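PDB 2YEQ: alkaline phosphatase D from Bacillus subtilis, which hydrolyses phosphate esters, acting as a phosphodiesterase and on phosphate monoesters, with an active site that contains iron and calcium. Local coordinates for residues V23-R28 with W48-D53. Residues are numbered along the deposited sequence; the frame is centred on the assembly and turned at random.
With PE5 (3,6,9,12,15,18,21,24-octaoxahexacosan-1-ol), chain X.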
loop_
_atom_site.group_PDB
_atom_site.type_symbol
_atom_site.label_atom_id
_atom_site.label_comp_id
_atom_site.label_asym_id
_atom_site.label_seq_id
_atom_site.Cartn_x
_atom_site.Cartn_y
_atom_site.Cartn_z
ATOM N N VAL A 23 18.199 9.258 -1.958
ATOM C CA VAL A 23 17.010 8.547 -2.372
ATOM C C VAL A 23 17.461 7.181 -2.895
ATOM O O VAL A 23 18.604 7.031 -3.327
ATOM C CB VAL A 23 16.266 9.326 -3.472
ATOM C CG1 VAL A 23 17.127 9.423 -4.752
ATOM C CG2 VAL A 23 14.917 8.667 -3.779
ATOM N N VAL A 24 16.589 6.186 -2.830
ATOM C CA VAL A 24 16.884 4.882 -3.424
ATOM C C VAL A 24 16.464 4.910 -4.892
ATOM O O VAL A 24 15.361 5.374 -5.230
ATOM C CB VAL A 24 16.159 3.726 -2.707
ATOM C CG1 VAL A 24 16.423 2.407 -3.434
ATOM C CG2 VAL A 24 16.604 3.620 -1.239
ATOM N N LEU A 25 17.343 4.410 -5.752
ATOM C CA LEU A 25 17.048 4.187 -7.163
ATOM C C LEU A 25 16.997 2.687 -7.412
ATOM O O LEU A 25 17.857 1.956 -6.938
ATOM C CB LEU A 25 18.133 4.819 -8.039
ATOM C CG LEU A 25 18.566 6.257 -7.727
ATOM C CD1 LEU A 25 19.681 6.694 -8.704
ATOM C CD2 LEU A 25 17.374 7.215 -7.793
ATOM N N TRP A 26 16.022 2.243 -8.197
ATOM C CA TRP A 26 15.790 0.839 -8.435
ATOM C C TRP A 26 15.655 0.549 -9.923
ATOM O O TRP A 26 15.055 1.320 -10.678
ATOM C CB TRP A 26 14.503 0.382 -7.723
ATOM C CG TRP A 26 14.125 -1.047 -8.001
ATOM C CD1 TRP A 26 14.473 -2.143 -7.263
ATOM C CD2 TRP A 26 13.339 -1.538 -9.100
ATOM N NE1 TRP A 26 13.965 -3.281 -7.842
ATOM C CE2 TRP A 26 13.271 -2.943 -8.968
ATOM C CE3 TRP A 26 12.697 -0.931 -10.193
ATOM C CZ2 TRP A 26 12.582 -3.744 -9.864
ATOM C CZ3 TRP A 26 12.034 -1.747 -11.107
ATOM C CH2 TRP A 26 11.975 -3.140 -10.924
ATOM N N THR A 27 16.210 -0.587 -10.329
ATOM C CA THR A 27 15.767 -1.236 -11.540
ATOM C C THR A 27 16.075 -2.728 -11.422
ATOM O O THR A 27 16.554 -3.185 -10.379
ATOM C CB THR A 27 16.398 -0.606 -12.796
ATOM O OG1 THR A 27 15.673 -1.064 -13.942
ATOM C CG2 THR A 27 17.908 -0.922 -12.903
ATOM N N ARG A 28 15.774 -3.461 -12.480
ATOM C CA ARG A 28 16.046 -4.881 -12.556
ATOM C C ARG A 28 16.320 -5.214 -14.021
ATOM O O ARG A 28 15.575 -4.770 -14.937
ATOM C CB ARG A 28 14.859 -5.710 -12.052
ATOM C CG ARG A 28 15.099 -7.256 -12.191
ATOM C CD ARG A 28 14.036 -8.125 -11.563
ATOM N NE ARG A 28 14.295 -9.488 -12.012
ATOM C CZ ARG A 28 13.403 -10.433 -12.245
ATOM N NH1 ARG A 28 12.115 -10.261 -12.002
ATOM N NH2 ARG A 28 13.836 -11.610 -12.713
ATOM N N TRP A 48 24.822 4.108 -13.220
ATOM C CA TRP A 48 23.702 4.969 -12.892
ATOM C C TRP A 48 24.145 6.418 -12.778
ATOM O O TRP A 48 25.283 6.712 -12.386
ATOM C CB TRP A 48 23.024 4.535 -11.583
ATOM C CG TRP A 48 23.964 4.467 -10.413
ATOM C CD1 TRP A 48 24.733 3.403 -10.035
ATOM C CD2 TRP A 48 24.244 5.513 -9.486
ATOM N NE1 TRP A 48 25.451 3.721 -8.906
ATOM C CE2 TRP A 48 25.165 5.010 -8.549
ATOM C CE3 TRP A 48 23.777 6.819 -9.331
ATOM C CZ2 TRP A 48 25.644 5.780 -7.488
ATOM C CZ3 TRP A 48 24.252 7.574 -8.281
ATOM C CH2 TRP A 48 25.176 7.059 -7.380
ATOM N N GLU A 49 23.211 7.310 -13.081
ATOM C CA GLU A 49 23.449 8.749 -13.035
ATOM C C GLU A 49 22.222 9.471 -12.473
ATOM O O GLU A 49 21.072 9.112 -12.775
ATOM C CB GLU A 49 23.712 9.300 -14.442
ATOM C CG GLU A 49 25.005 8.843 -15.084
ATOM C CD GLU A 49 25.145 9.326 -16.528
ATOM O OE1 GLU A 49 24.114 9.579 -17.214
ATOM O OE2 GLU A 49 26.306 9.452 -16.968
ATOM N N VAL A 50 22.489 10.502 -11.684
ATOM C CA VAL A 50 21.485 11.399 -11.171
ATOM C C VAL A 50 21.843 12.824 -11.638
ATOM O O VAL A 50 22.982 13.285 -11.469
ATOM C CB VAL A 50 21.452 11.372 -9.633
ATOM C CG1 VAL A 50 20.421 12.363 -9.097
ATOM C CG2 VAL A 50 21.168 9.943 -9.132
ATOM N N ALA A 51 20.867 13.508 -12.207
ATOM C CA ALA A 51 21.067 14.835 -12.768
ATOM C C ALA A 51 20.006 15.810 -12.277
ATOM O O ALA A 51 18.908 15.413 -11.827
ATOM C CB ALA A 51 21.047 14.759 -14.315
ATOM N N LYS A 52 20.302 17.095 -12.415
ATOM C CA LYS A 52 19.311 18.135 -12.118
ATOM C C LYS A 52 18.325 18.343 -13.254
ATOM O O LYS A 52 17.276 18.953 -13.061
ATOM C CB LYS A 52 20.003 19.452 -11.786
ATOM C CG LYS A 52 20.986 19.336 -10.635
ATOM C CD LYS A 52 21.356 20.701 -10.033
ATOM C CE LYS A 52 22.776 21.128 -10.379
ATOM N NZ LYS A 52 23.373 22.044 -9.349
ATOM N N ASP A 53 18.639 17.804 -14.421
ATOM C CA ASP A 53 17.859 18.048 -15.626
ATOM C C ASP A 53 17.593 16.779 -16.378
ATOM O O ASP A 53 18.349 15.817 -16.269
ATOM C CB ASP A 53 18.622 19.006 -16.554
ATOM C CG ASP A 53 19.935 18.430 -17.026
ATOM O OD1 ASP A 53 20.761 18.071 -16.155
ATOM O OD2 ASP A 53 20.122 18.320 -18.256
HETATM O O1 PE5 X . 25.565 21.415 -7.143
HETATM C C1 PE5 X . 25.980 20.111 -7.558
HETATM C C2 PE5 X . 26.772 20.169 -8.869
HETATM O O2 PE5 X . 25.908 20.483 -9.967
HETATM C C3 PE5 X . 26.415 20.119 -11.258
HETATM C C4 PE5 X . 25.589 20.805 -12.327
#
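The indole of W48 takes the tip of L25 at an oblique angle: methyl CD1 lies 4.1 Å from ring atom CE3, on the six-membered part of the ring, and the two side chains run roughly perpendicular to each other. With W48 CG between its own backbone N and carbonyl carbon (chi1 56°), the benzo part of the ring is brought to L25. Around the same indole, V77 and A79 of strand 74-79, F92 and R61 add further contacts. On strand 23-28 the ring of W26 has the backbone N of R28 above one face, toward the rim; H76 meets this indole edge-to-face and R190 adds a cation-pi contact.

The tighter touch is methyl to methyl, 3.6 Å from L25 CD1 to V50 CG2. L25 can do both jobs with one carbon because CD1 is extended away from the backbone (chi2 179°), so it reaches W48 and V50 together, while Y90 and F92 also touch the leucine. Strands 23-28 and 44-51 belong to different sheets, and the 8.8 Å between the CA atoms of L25 and W48 fits two sheets facing each other through their side chains, as in the beta-sandwich of an E-set domain.

Past the end of the strand, K52 turns to a bound polyether: its NZ donates to PE5 O2 at 3.0 Å and, at 3.2 Å, to PE5 O1, the chain bending at chi3 to get there. Cut back to an alanine, this position is likely to leave both oxygens without their ammonium donor and that end of the polyether freer to shift.

Across the sheets themselves, three buried apolar side chains do the work; the contact is small, 106 Å² in all, and rests on dispersion and exclusion of water, with no polar pairing between the segments.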